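Local coordinates for outer membrane usher protein PapC (Escherichia coli, PDB 3L48) that serves as the fimbrial usher that exports and assembles pilus subunits across the outer membrane, this chain being its C-terminal domain, at residues P22-E31 against G53-D61; G62-V70 against Q79-Q87. One frame throughout, in Å; residues are numbered along the deposited sequence.

Interaction 1: residues P22-E31 against G53-D61; sequences PPFGASVTSE and GETLSVNWD
Ser57 OG is gripped twice, by Thr29 OG1 at 2.6 Å in a short hydroxyl-hydroxyl hydrogen bond and by a water at 3.0 Å, which in turn donates to Ser30 O. Paired across the strands, Thr29 and Ser57 put their side chains on the same face of the sheet, and there each hydroxyl is turned between its own backbone N and carbonyl carbon (chi1 56° for Thr29), which brings the two oxygens together. Backbone bonds frame them: Thr29 and Ser57 form one antiparallel hydrogen-bonded pair, Ser27 and Asn59 another, with Asn59 N reaching Ser27 O at 2.7 Å and nearly straight (174°). Between these, Val28 and Val58 make the non-hydrogen-bonded pair on the opposite face, where Val28 CG1 meets Leu56 CD1 at 3.8 Å. At one end, Pro23 begins a type II turn running to Ala26 and lays its CD over the centre of the Trp60 six-membered ring, a CH-pi contact 3.3 Å from the centroid; Pro22 CB and Ala26 CB come against the same ring obliquely. At the other end the poorly ordered Glu31 offers OE2 to Thr55 N at 3.0 Å, met from above the carboxylate plane. Strand 27-29 is flanked by 35-38 and strand 55-59 by 64-69, making this the central pair of a four-stranded antiparallel sheet, while Pro22 packs on Leu14 and Leu16 of strand 10-16.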
ATOM      1  N   PRO A  22      -5.713  -3.065  -7.049  1.00 16.88           N
ATOM      2  CA  PRO A  22      -4.695  -4.121  -7.057  1.00 17.93           C
ATOM      3  C   PRO A  22      -5.365  -5.441  -6.694  1.00 17.85           C
ATOM      4  O   PRO A  22      -6.296  -5.446  -5.885  1.00 16.70           O
ATOM      5  CB  PRO A  22      -3.725  -3.689  -5.953  1.00 19.94           C
ATOM      6  CG  PRO A  22      -3.955  -2.211  -5.788  1.00 24.52           C
ATOM      7  CD  PRO A  22      -5.409  -1.991  -6.089  1.00 19.58           C
ATOM      8  N   PRO A  23      -4.909  -6.551  -7.289  1.00 21.27           N
ATOM      9  CA  PRO A  23      -5.596  -7.837  -7.123  1.00 20.21           C
ATOM     10  C   PRO A  23      -5.429  -8.458  -5.738  1.00 21.84           C
ATOM     11  O   PRO A  23      -4.413  -8.264  -5.071  1.00 20.87           O
ATOM     12  CB  PRO A  23      -4.934  -8.727  -8.184  1.00 20.08           C
ATOM     13  CG  PRO A  23      -3.571  -8.131  -8.370  1.00 22.56           C
ATOM     14  CD  PRO A  23      -3.757  -6.647  -8.206  1.00 22.83           C
ATOM     15  N   PHE A  24      -6.455  -9.196  -5.327  1.00 25.68           N
ATOM     16  CA  PHE A  24      -6.430 -10.043  -4.143  1.00 22.83           C
ATOM     17  C   PHE A  24      -5.157 -10.888  -4.117  1.00 22.06           C
ATOM     18  O   PHE A  24      -4.932 -11.709  -5.006  1.00 21.78           O
ATOM     19  CB  PHE A  24      -7.666 -10.948  -4.183  1.00 23.47           C
ATOM     20  CG  PHE A  24      -7.833 -11.833  -2.980  1.00 24.64           C
ATOM     21  CD1 PHE A  24      -7.379 -13.142  -2.998  1.00 26.25           C
ATOM     22  CD2 PHE A  24      -8.478 -11.370  -1.845  1.00 25.88           C
ATOM     23  CE1 PHE A  24      -7.547 -13.966  -1.899  1.00 27.90           C
ATOM     24  CE2 PHE A  24      -8.649 -12.191  -0.741  1.00 26.07           C
ATOM     25  CZ  PHE A  24      -8.182 -13.492  -0.771  1.00 24.02           C
ATOM     26  N   GLY A  25      -4.319 -10.685  -3.104  1.00 19.01           N
ATOM     27  CA  GLY A  25      -3.111 -11.480  -2.964  1.00 20.17           C
ATOM     28  C   GLY A  25      -1.837 -10.752  -3.348  1.00 23.06           C
ATOM     29  O   GLY A  25      -0.746 -11.308  -3.246  1.00 22.54           O
ATOM     30  N   ALA A  26      -1.972  -9.509  -3.801  1.00 22.26           N
ATOM     31  CA  ALA A  26      -0.808  -8.675  -4.079  1.00 21.09           C
ATOM     32  C   ALA A  26      -0.079  -8.369  -2.770  1.00 21.69           C
ATOM     33  O   ALA A  26      -0.695  -8.333  -1.707  1.00 21.60           O
ATOM     34  CB  ALA A  26      -1.232  -7.385  -4.763  1.00 14.55           C
ATOM     35  N   SER A  27       1.229  -8.152  -2.844  1.00 19.65           N
ATOM     36  CA  SER A  27       1.997  -7.809  -1.651  1.00 23.77           C
ATOM     37  C   SER A  27       2.364  -6.330  -1.626  1.00 21.96           C
ATOM     38  O   SER A  27       2.542  -5.704  -2.669  1.00 19.19           O
ATOM     39  CB  SER A  27       3.262  -8.663  -1.552  1.00 23.48           C
ATOM     40  OG  SER A  27       4.136  -8.388  -2.629  1.00 31.83           O
ATOM     41  N   VAL A  28       2.477  -5.777  -0.424  1.00 21.21           N
ATOM     42  CA  VAL A  28       2.867  -4.386  -0.247  1.00 22.03           C
ATOM     43  C   VAL A  28       4.181  -4.346   0.522  1.00 25.92           C
ATOM     44  O   VAL A  28       4.285  -4.896   1.620  1.00 23.43           O
ATOM     45  CB  VAL A  28       1.802  -3.598   0.533  1.00 20.62           C
ATOM     46  CG1 VAL A  28       2.146  -2.119   0.546  1.00 19.15           C
ATOM     47  CG2 VAL A  28       0.431  -3.819  -0.082  1.00 20.02           C
ATOM     48  N   THR A  29       5.185  -3.697  -0.053  1.00 26.16           N
ATOM     49  CA  THR A  29       6.520  -3.706   0.529  1.00 28.12           C
ATOM     50  C   THR A  29       7.041  -2.298   0.768  1.00 33.79           C
ATOM     51  O   THR A  29       6.723  -1.368   0.023  1.00 32.01           O
ATOM     52  CB  THR A  29       7.520  -4.461  -0.366  1.00 30.33           C
ATOM     53  OG1 THR A  29       7.514  -3.886  -1.676  1.00 27.30           O
ATOM     54  CG2 THR A  29       7.144  -5.934  -0.464  1.00 32.31           C
ATOM     55  N   SER A  30       7.848  -2.153   1.815  1.00 37.80           N
ATOM     56  CA  SER A  30       8.433  -0.868   2.172  1.00 40.05           C
ATOM     57  C   SER A  30       9.625  -0.558   1.279  1.00 43.57           C
ATOM     58  O   SER A  30      10.089  -1.418   0.528  1.00 42.11           O
ATOM     59  CB  SER A  30       8.875  -0.874   3.637  1.00 38.83           C
ATOM     60  OG  SER A  30       9.916  -1.815   3.845  1.00 39.07           O
ATOM     61  N   GLU A  31      10.113   0.677   1.359  1.00 50.79           N
ATOM     62  CA  GLU A  31      11.318   1.063   0.639  1.00 59.03           C
ATOM     63  C   GLU A  31      12.418   0.057   0.948  1.00 63.33           C
ATOM     64  O   GLU A  31      13.168  -0.358   0.062  1.00 64.61           O
ATOM     65  CB  GLU A  31      11.773   2.460   1.060  1.00 62.86           C
ATOM     66  CG  GLU A  31      10.723   3.546   0.894  1.00 64.34           C
ATOM     67  CD  GLU A  31      11.213   4.903   1.368  1.00 65.29           C
ATOM     68  OE1 GLU A  31      12.039   4.944   2.306  1.00 70.15           O
ATOM     69  OE2 GLU A  31      10.769   5.927   0.809  1.00 60.29           O
ATOM     70  N   GLY A  53       5.469   8.820   5.520  1.00 30.46           N
ATOM     71  CA  GLY A  53       6.298   9.523   4.559  1.00 32.03           C
ATOM     72  C   GLY A  53       7.047   8.631   3.585  1.00 31.25           C
ATOM     73  O   GLY A  53       7.595   9.115   2.594  1.00 33.34           O
ATOM     74  N   GLU A  54       7.078   7.329   3.855  1.00 29.02           N
ATOM     75  CA  GLU A  54       7.826   6.411   3.001  1.00 29.35           C
ATOM     76  C   GLU A  54       7.066   6.062   1.725  1.00 29.52           C
ATOM     77  O   GLU A  54       5.870   6.326   1.605  1.00 27.00           O
ATOM     78  CB  GLU A  54       8.198   5.134   3.758  1.00 30.40           C
ATOM     79  CG  GLU A  54       7.051   4.160   3.948  1.00 33.23           C
ATOM     80  CD  GLU A  54       7.512   2.824   4.503  1.00 38.62           C
ATOM     81  OE1 GLU A  54       8.576   2.333   4.067  1.00 40.94           O
ATOM     82  OE2 GLU A  54       6.810   2.258   5.367  1.00 38.05           O
ATOM     83  N   THR A  55       7.778   5.473   0.773  1.00 32.90           N
ATOM     84  CA  THR A  55       7.178   5.017  -0.474  1.00 31.51           C
ATOM     85  C   THR A  55       7.038   3.502  -0.463  1.00 32.34           C
ATOM     86  O   THR A  55       8.021   2.779  -0.303  1.00 33.33           O
ATOM     87  CB  THR A  55       8.022   5.428  -1.697  1.00 31.24           C
ATOM     88  OG1 THR A  55       8.108   6.857  -1.762  1.00 34.46           O
ATOM     89  CG2 THR A  55       7.390   4.904  -2.985  1.00 23.48           C
ATOM     90  N   LEU A  56       5.811   3.022  -0.626  1.00 29.65           N
ATOM     91  CA  LEU A  56       5.567   1.590  -0.668  1.00 28.55           C
ATOM     92  C   LEU A  56       5.369   1.150  -2.108  1.00 29.57           C
ATOM     93  O   LEU A  56       4.880   1.914  -2.940  1.00 30.20           O
ATOM     94  CB  LEU A  56       4.334   1.226   0.160  1.00 28.72           C
ATOM     95  CG  LEU A  56       4.308   1.678   1.623  1.00 30.87           C
ATOM     96  CD1 LEU A  56       3.087   1.104   2.331  1.00 28.62           C
ATOM     97  CD2 LEU A  56       5.583   1.272   2.345  1.00 30.02           C
ATOM     98  N   SER A  57       5.757  -0.083  -2.403  1.00 27.60           N
ATOM     99  CA  SER A  57       5.495  -0.652  -3.715  1.00 29.20           C
ATOM    100  C   SER A  57       4.485  -1.787  -3.588  1.00 26.86           C
ATOM    101  O   SER A  57       4.520  -2.561  -2.630  1.00 26.36           O
ATOM    102  CB  SER A  57       6.787  -1.141  -4.375  1.00 33.69           C
ATOM    103  OG  SER A  57       7.225  -2.353  -3.795  1.00 43.36           O
ATOM    104  N   VAL A  58       3.571  -1.863  -4.547  1.00 24.03           N
ATOM    105  CA  VAL A  58       2.570  -2.916  -4.572  1.00 22.72           C
ATOM    106  C   VAL A  58       2.929  -3.910  -5.664  1.00 25.00           C
ATOM    107  O   VAL A  58       3.048  -3.548  -6.833  1.00 23.09           O
ATOM    108  CB  VAL A  58       1.169  -2.343  -4.824  1.00 20.51           C
ATOM    109  CG1 VAL A  58       0.130  -3.452  -4.808  1.00 19.92           C
ATOM    110  CG2 VAL A  58       0.851  -1.288  -3.777  1.00 17.66           C
ATOM    111  N   ASN A  59       3.106  -5.168  -5.280  1.00 23.84           N
ATOM    112  CA  ASN A  59       3.611  -6.169  -6.207  1.00 26.24           C
ATOM    113  C   ASN A  59       2.602  -7.257  -6.541  1.00 24.76           C
ATOM    114  O   ASN A  59       1.900  -7.759  -5.664  1.00 21.72           O
ATOM    115  CB  ASN A  59       4.879  -6.812  -5.642  1.00 31.28           C
ATOM    116  CG  ASN A  59       5.752  -5.821  -4.901  1.00 34.52           C
ATOM    117  OD1 ASN A  59       5.742  -5.765  -3.668  1.00 39.47           O
ATOM    118  ND2 ASN A  59       6.506  -5.023  -5.648  1.00 31.30           N
ATOM    119  N   TRP A  60       2.532  -7.602  -7.823  1.00 23.56           N
ATOM    120  CA  TRP A  60       1.870  -8.824  -8.263  1.00 28.97           C
ATOM    121  C   TRP A  60       2.393  -9.237  -9.636  1.00 35.20           C
ATOM    122  O   TRP A  60       2.989  -8.428 -10.344  1.00 33.37           O
ATOM    123  CB  TRP A  60       0.339  -8.698  -8.243  1.00 25.81           C
ATOM    124  CG  TRP A  60      -0.262  -7.801  -9.279  1.00 17.61           C
ATOM    125  CD1 TRP A  60      -0.640  -8.145 -10.548  1.00 22.59           C
ATOM    126  CD2 TRP A  60      -0.599  -6.415  -9.120  1.00 20.27           C
ATOM    127  NE1 TRP A  60      -1.178  -7.052 -11.192  1.00 21.02           N
ATOM    128  CE2 TRP A  60      -1.163  -5.984 -10.342  1.00 18.20           C
ATOM    129  CE3 TRP A  60      -0.475  -5.502  -8.068  1.00 21.05           C
ATOM    130  CZ2 TRP A  60      -1.595  -4.671 -10.536  1.00 20.97           C
ATOM    131  CZ3 TRP A  60      -0.904  -4.203  -8.266  1.00 21.03           C
ATOM    132  CH2 TRP A  60      -1.459  -3.800  -9.491  1.00 23.36           C
ATOM    133  N   ASP A  61       2.182 -10.500  -9.994  1.00 36.13           N
ATOM    134  CA  ASP A  61       2.716 -11.051 -11.235  1.00 40.00           C
ATOM    135  C   ASP A  61       4.225 -10.850 -11.298  1.00 40.45           C
ATOM    136  O   ASP A  61       4.765 -10.423 -12.319  1.00 39.47           O
ATOM    137  CB  ASP A  61       2.030 -10.425 -12.452  1.00 46.30           C
ATOM    138  CG  ASP A  61       0.578 -10.852 -12.585  1.00 56.28           C
ATOM    139  OD1 ASP A  61       0.177 -11.813 -11.894  1.00 57.49           O
ATOM    140  OD2 ASP A  61      -0.160 -10.233 -13.382  1.00 61.92           O
TER
HETATM  141  O   HOH W   1       9.993  -1.920  -2.596  1.00 48.68           O

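Interaction 2: residues G62-V70 against Q79-Q87; sequences GKIQCQVNV and QLLLPCTPQ
Gln67 and Thr85 form a single antiparallel hydrogen-bonded pair that joins the two sheets of this Ig-like Greek-key domain at one edge, where strand 64-69 ends one sheet and strand 79-84 the other. Gln67 N gives a nearly straight bond to Thr85 O (2.9 Å, 169°), though it stands well above the carbonyl plane, and Thr85 N returns one to Gln67 O at 2.9 Å. The packed side lies inward. There the disulfide between Cys66 and Cys84 ties the strands together covalently; both cysteines have two conformers, so its fine geometry is doubtful. Next to it Val68 wedges into the opposing strand: CG1, placed anti to the carbonyl carbon (chi1 -56°), lies 3.8 Å from Cys84 CB, while CG2 reaches Leu82 CD1 at 4.0 Å. Leu82 itself continues inward onto Ala12 and Leu14 of strand 10-16. A classic beta bulge, in which Gln65 and Cys66 both face Val58, precedes the bridge.

The outer side is much looser. Here the extended Gln67 side chain and the poorly ordered Gln87 cross obliquely, with Gln67 CD 4.0 Å from Gln87 CG and the amide planes 49° apart. Gln87 crosses Ile64 at about a right angle, its OE1 3.6 Å from Ile64 CG2. Cutting Gln67 back to an alanine removes its CG and amide, which would probably take away one of the two side chains Gln87 rests on and let its poorly ordered chain turn still more freely, with Ile64 still beside it. Past the bridge the strands splay, and a water fills in for a direct bond, accepting from Asn69 N and donating to Pro83 O, 2.8 Å from the latter.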
ATOM      1  N   GLY A  62       4.892 -11.154 -10.188  1.00 41.58           N
ATOM      2  CA  GLY A  62       6.340 -11.077 -10.097  1.00 43.35           C
ATOM      3  C   GLY A  62       6.923  -9.742 -10.511  1.00 42.79           C
ATOM      4  O   GLY A  62       7.977  -9.688 -11.144  1.00 45.90           O
ATOM      5  N   LYS A  63       6.251  -8.661 -10.136  1.00 39.03           N
ATOM      6  CA  LYS A  63       6.644  -7.339 -10.601  1.00 38.23           C
ATOM      7  C   LYS A  63       6.086  -6.216  -9.729  1.00 32.28           C
ATOM      8  O   LYS A  63       4.969  -6.308  -9.217  1.00 24.53           O
ATOM      9  CB  LYS A  63       6.185  -7.163 -12.052  1.00 43.40           C
ATOM     10  CG  LYS A  63       6.135  -5.734 -12.551  1.00 47.46           C
ATOM     11  CD  LYS A  63       5.811  -5.703 -14.038  1.00 52.90           C
ATOM     12  CE  LYS A  63       5.521  -4.291 -14.521  1.00 56.61           C
ATOM     13  NZ  LYS A  63       6.623  -3.344 -14.184  1.00 56.35           N
ATOM     14  N   ILE A  64       6.878  -5.163  -9.546  1.00 30.74           N
ATOM     15  CA  ILE A  64       6.368  -3.937  -8.952  1.00 34.13           C
ATOM     16  C   ILE A  64       5.404  -3.308  -9.947  1.00 36.10           C
ATOM     17  O   ILE A  64       5.802  -2.917 -11.044  1.00 37.88           O
ATOM     18  CB  ILE A  64       7.492  -2.931  -8.650  1.00 36.74           C
ATOM     19  CG1 ILE A  64       8.524  -3.541  -7.701  1.00 36.89           C
ATOM     20  CG2 ILE A  64       6.919  -1.652  -8.055  1.00 35.79           C
ATOM     21  CD1 ILE A  64       9.628  -2.583  -7.311  1.00 35.67           C
ATOM     22  N   GLN A  65       4.134  -3.220  -9.569  1.00 34.15           N
ATOM     23  CA  GLN A  65       3.107  -2.712 -10.472  1.00 29.82           C
ATOM     24  C   GLN A  65       2.877  -1.214 -10.299  1.00 28.24           C
ATOM     25  O   GLN A  65       2.694  -0.486 -11.274  1.00 29.08           O
ATOM     26  CB  GLN A  65       1.803  -3.487 -10.273  1.00 29.21           C
ATOM     27  CG  GLN A  65       1.937  -4.982 -10.522  1.00 29.94           C
ATOM     28  CD  GLN A  65       1.847  -5.346 -11.994  1.00 29.91           C
ATOM     29  OE1 GLN A  65       2.069  -6.496 -12.374  1.00 30.92           O
ATOM     30  NE2 GLN A  65       1.510  -4.371 -12.828  1.00 27.26           N
ATOM     31  N   CYS A  66       2.885  -0.760  -9.049  0.59 26.77           N
ATOM     32  CA  CYS A  66       2.688   0.653  -8.747  0.59 26.52           C
ATOM     33  C   CYS A  66       3.217   1.003  -7.363  0.59 25.83           C
ATOM     34  O   CYS A  66       3.519   0.120  -6.561  0.59 24.69           O
ATOM     35  CB  CYS A  66       1.210   1.035  -8.874  0.59 25.40           C
ATOM     36  SG  CYS A  66       0.057  -0.207  -8.248  0.59 31.72           S
ATOM     37  N   GLN A  67       3.331   2.298  -7.092  1.00 27.01           N
ATOM     38  CA  GLN A  67       3.845   2.763  -5.815  1.00 26.71           C
ATOM     39  C   GLN A  67       2.923   3.794  -5.184  1.00 27.14           C
ATOM     40  O   GLN A  67       2.204   4.509  -5.882  1.00 22.62           O
ATOM     41  CB  GLN A  67       5.258   3.330  -5.978  1.00 29.42           C
ATOM     42  CG  GLN A  67       6.287   2.270  -6.327  1.00 33.39           C
ATOM     43  CD  GLN A  67       7.703   2.802  -6.369  1.00 36.77           C
ATOM     44  OE1 GLN A  67       8.648   2.105  -5.994  1.00 39.60           O
ATOM     45  NE2 GLN A  67       7.860   4.042  -6.820  1.00 32.48           N
ATOM     46  N   VAL A  68       2.946   3.850  -3.854  1.00 25.29           N
ATOM     47  CA  VAL A  68       2.143   4.801  -3.101  1.00 25.49           C
ATOM     48  C   VAL A  68       3.041   5.608  -2.175  1.00 26.37           C
ATOM     49  O   VAL A  68       4.079   5.126  -1.729  1.00 29.52           O
ATOM     50  CB  VAL A  68       1.066   4.091  -2.248  1.00 24.93           C
ATOM     51  CG1 VAL A  68       0.187   3.201  -3.119  1.00 22.84           C
ATOM     52  CG2 VAL A  68       1.720   3.281  -1.152  1.00 24.25           C
ATOM     53  N   ASN A  69       2.641   6.843  -1.903  1.00 28.38           N
ATOM     54  CA  ASN A  69       3.346   7.682  -0.949  1.00 29.89           C
ATOM     55  C   ASN A  69       2.546   7.795   0.341  1.00 26.23           C
ATOM     56  O   ASN A  69       1.478   8.409   0.369  1.00 24.67           O
ATOM     57  CB  ASN A  69       3.601   9.072  -1.539  1.00 34.97           C
ATOM     58  CG  ASN A  69       4.395   9.020  -2.827  1.00 43.55           C
ATOM     59  OD1 ASN A  69       4.021   9.633  -3.826  1.00 47.49           O
ATOM     60  ND2 ASN A  69       5.499   8.281  -2.813  1.00 47.16           N
ATOM     61  N   VAL A  70       3.053   7.186   1.405  1.00 26.22           N
ATOM     62  CA  VAL A  70       2.382   7.255   2.694  1.00 25.10           C
ATOM     63  C   VAL A  70       2.495   8.668   3.244  1.00 28.49           C
ATOM     64  O   VAL A  70       3.600   9.163   3.456  1.00 31.42           O
ATOM     65  CB  VAL A  70       2.990   6.270   3.702  1.00 23.48           C
ATOM     66  CG1 VAL A  70       2.272   6.371   5.041  1.00 20.12           C
ATOM     67  CG2 VAL A  70       2.919   4.848   3.160  1.00 23.24           C
ATOM     68  N   GLN A  79      -7.512   4.729   8.695  1.00 14.36           N
ATOM     69  CA  GLN A  79      -7.901   4.303   7.359  1.00 16.92           C
ATOM     70  C   GLN A  79      -7.634   5.450   6.401  1.00 19.97           C
ATOM     71  O   GLN A  79      -8.067   6.575   6.642  1.00 24.70           O
ATOM     72  CB  GLN A  79      -9.381   3.926   7.295  1.00 16.15           C
ATOM     73  CG  GLN A  79      -9.833   3.527   5.890  1.00 17.64           C
ATOM     74  CD  GLN A  79     -11.341   3.463   5.755  1.00 15.43           C
ATOM     75  OE1 GLN A  79     -11.975   4.409   5.282  1.00 17.46           O
ATOM     76  NE2 GLN A  79     -11.923   2.351   6.174  1.00 14.81           N
ATOM     77  N   LEU A  80      -6.922   5.173   5.315  1.00 19.20           N
ATOM     78  CA  LEU A  80      -6.683   6.206   4.318  1.00 19.95           C
ATOM     79  C   LEU A  80      -6.562   5.657   2.899  1.00 19.06           C
ATOM     80  O   LEU A  80      -6.128   4.523   2.685  1.00 14.49           O
ATOM     81  CB  LEU A  80      -5.454   7.045   4.678  1.00 22.38           C
ATOM     82  CG  LEU A  80      -4.073   6.466   4.374  1.00 25.10           C
ATOM     83  CD1 LEU A  80      -2.994   7.444   4.819  1.00 28.74           C
ATOM     84  CD2 LEU A  80      -3.879   5.116   5.043  1.00 23.25           C
ATOM     85  N   LEU A  81      -6.970   6.482   1.941  1.00 14.65           N
ATOM     86  CA  LEU A  81      -6.813   6.185   0.526  1.00 13.47           C
ATOM     87  C   LEU A  81      -5.344   6.302   0.153  1.00 17.95           C
ATOM     88  O   LEU A  81      -4.697   7.302   0.467  1.00 23.17           O
ATOM     89  CB  LEU A  81      -7.627   7.179  -0.308  1.00 11.61           C
ATOM     90  CG  LEU A  81      -7.547   7.067  -1.832  1.00 17.82           C
ATOM     91  CD1 LEU A  81      -8.298   5.838  -2.321  1.00 14.51           C
ATOM     92  CD2 LEU A  81      -8.085   8.334  -2.502  1.00 22.08           C
ATOM     93  N   LEU A  82      -4.815   5.279  -0.508  1.00 15.56           N
ATOM     94  CA  LEU A  82      -3.469   5.360  -1.066  1.00 18.60           C
ATOM     95  C   LEU A  82      -3.517   5.191  -2.584  1.00 18.70           C
ATOM     96  O   LEU A  82      -3.567   4.070  -3.089  1.00 16.06           O
ATOM     97  CB  LEU A  82      -2.548   4.308  -0.439  1.00 21.79           C
ATOM     98  CG  LEU A  82      -2.291   4.436   1.067  1.00 23.34           C
ATOM     99  CD1 LEU A  82      -1.289   3.393   1.521  1.00 24.87           C
ATOM    100  CD2 LEU A  82      -1.794   5.833   1.415  1.00 20.54           C
ATOM    101  N   PRO A  83      -3.529   6.313  -3.317  1.00 19.98           N
ATOM    102  CA  PRO A  83      -3.503   6.244  -4.781  1.00 21.22           C
ATOM    103  C   PRO A  83      -2.245   5.532  -5.250  1.00 24.85           C
ATOM    104  O   PRO A  83      -1.136   5.973  -4.954  1.00 28.93           O
ATOM    105  CB  PRO A  83      -3.465   7.718  -5.203  1.00 19.90           C
ATOM    106  CG  PRO A  83      -4.085   8.450  -4.063  1.00 20.44           C
ATOM    107  CD  PRO A  83      -3.662   7.696  -2.829  1.00 18.62           C
ATOM    108  N   CYS A  84      -2.413   4.435  -5.981  0.51 25.33           N
ATOM    109  CA  CYS A  84      -1.268   3.667  -6.462  0.51 27.15           C
ATOM    110  C   CYS A  84      -0.912   4.032  -7.903  0.51 28.53           C
ATOM    111  O   CYS A  84      -1.660   3.738  -8.835  0.51 29.81           O
ATOM    112  CB  CYS A  84      -1.531   2.165  -6.338  0.51 27.60           C
ATOM    113  SG  CYS A  84      -0.029   1.159  -6.326  0.51 35.68           S
ATOM    114  N   THR A  85       0.240   4.672  -8.072  1.00 27.14           N
ATOM    115  CA  THR A  85       0.671   5.153  -9.374  1.00 30.82           C
ATOM    116  C   THR A  85       1.833   4.328  -9.908  1.00 35.80           C
ATOM    117  O   THR A  85       2.845   4.154  -9.225  1.00 32.64           O
ATOM    118  CB  THR A  85       1.067   6.641  -9.317  1.00 34.84           C
ATOM    119  OG1 THR A  85       2.147   6.813  -8.392  1.00 42.84           O
ATOM    120  CG2 THR A  85      -0.112   7.482  -8.862  1.00 29.83           C
ATOM    121  N   PRO A  86       1.677   3.797 -11.129  1.00 45.34           N
ATOM    122  CA  PRO A  86       2.749   3.083 -11.824  1.00 48.95           C
ATOM    123  C   PRO A  86       4.023   3.916 -11.814  1.00 49.72           C
ATOM    124  O   PRO A  86       3.958   5.127 -12.021  1.00 45.91           O
ATOM    125  CB  PRO A  86       2.212   2.960 -13.251  1.00 50.60           C
ATOM    126  CG  PRO A  86       0.731   2.929 -13.082  1.00 51.98           C
ATOM    127  CD  PRO A  86       0.429   3.830 -11.913  1.00 49.70           C
ATOM    128  N   GLN A  87       5.160   3.274 -11.565  1.00 55.18           N
ATOM    129  CA  GLN A  87       6.438   3.974 -11.494  1.00 61.79           C
ATOM    130  C   GLN A  87       6.634   4.899 -12.690  1.00 61.67           C
ATOM    131  O   GLN A  87       7.761   5.163 -13.109  1.00 63.18           O
ATOM    132  CB  GLN A  87       7.589   2.971 -11.414  1.00 67.45           C
ATOM    133  CG  GLN A  87       7.447   1.956 -10.292  1.00 69.95           C
ATOM    134  CD  GLN A  87       8.655   1.048 -10.181  1.00 74.20           C
ATOM    135  OE1 GLN A  87       8.675  -0.053 -10.733  1.00 75.94           O
ATOM    136  NE2 GLN A  87       9.675   1.508  -9.464  1.00 74.99           N
TER
HETATM  137  O   HOH W   2      -0.021   7.258  -2.714  1.00 35.52           O

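In the fold
Interactions 1 and 2 follow one another along the chain and share a sheet: strand 55-59 of the first lies beside strand 64-69 of the second, and their centres are about 6 Å apart. Probable backbone hydrogen bonds stitch them, Val58 N to Cys66 O at 2.8 Å and Val68 N to Leu56 O at 2.9 Å. From that shared strand pair, interaction 2 carries the sheet to its edge and across to the other sheet, where Cys84 touches Val58. The bound cobalt ion lies nearer the first, about 6 Å from the Ser27 side chain against about 12 Å from that of Ile64.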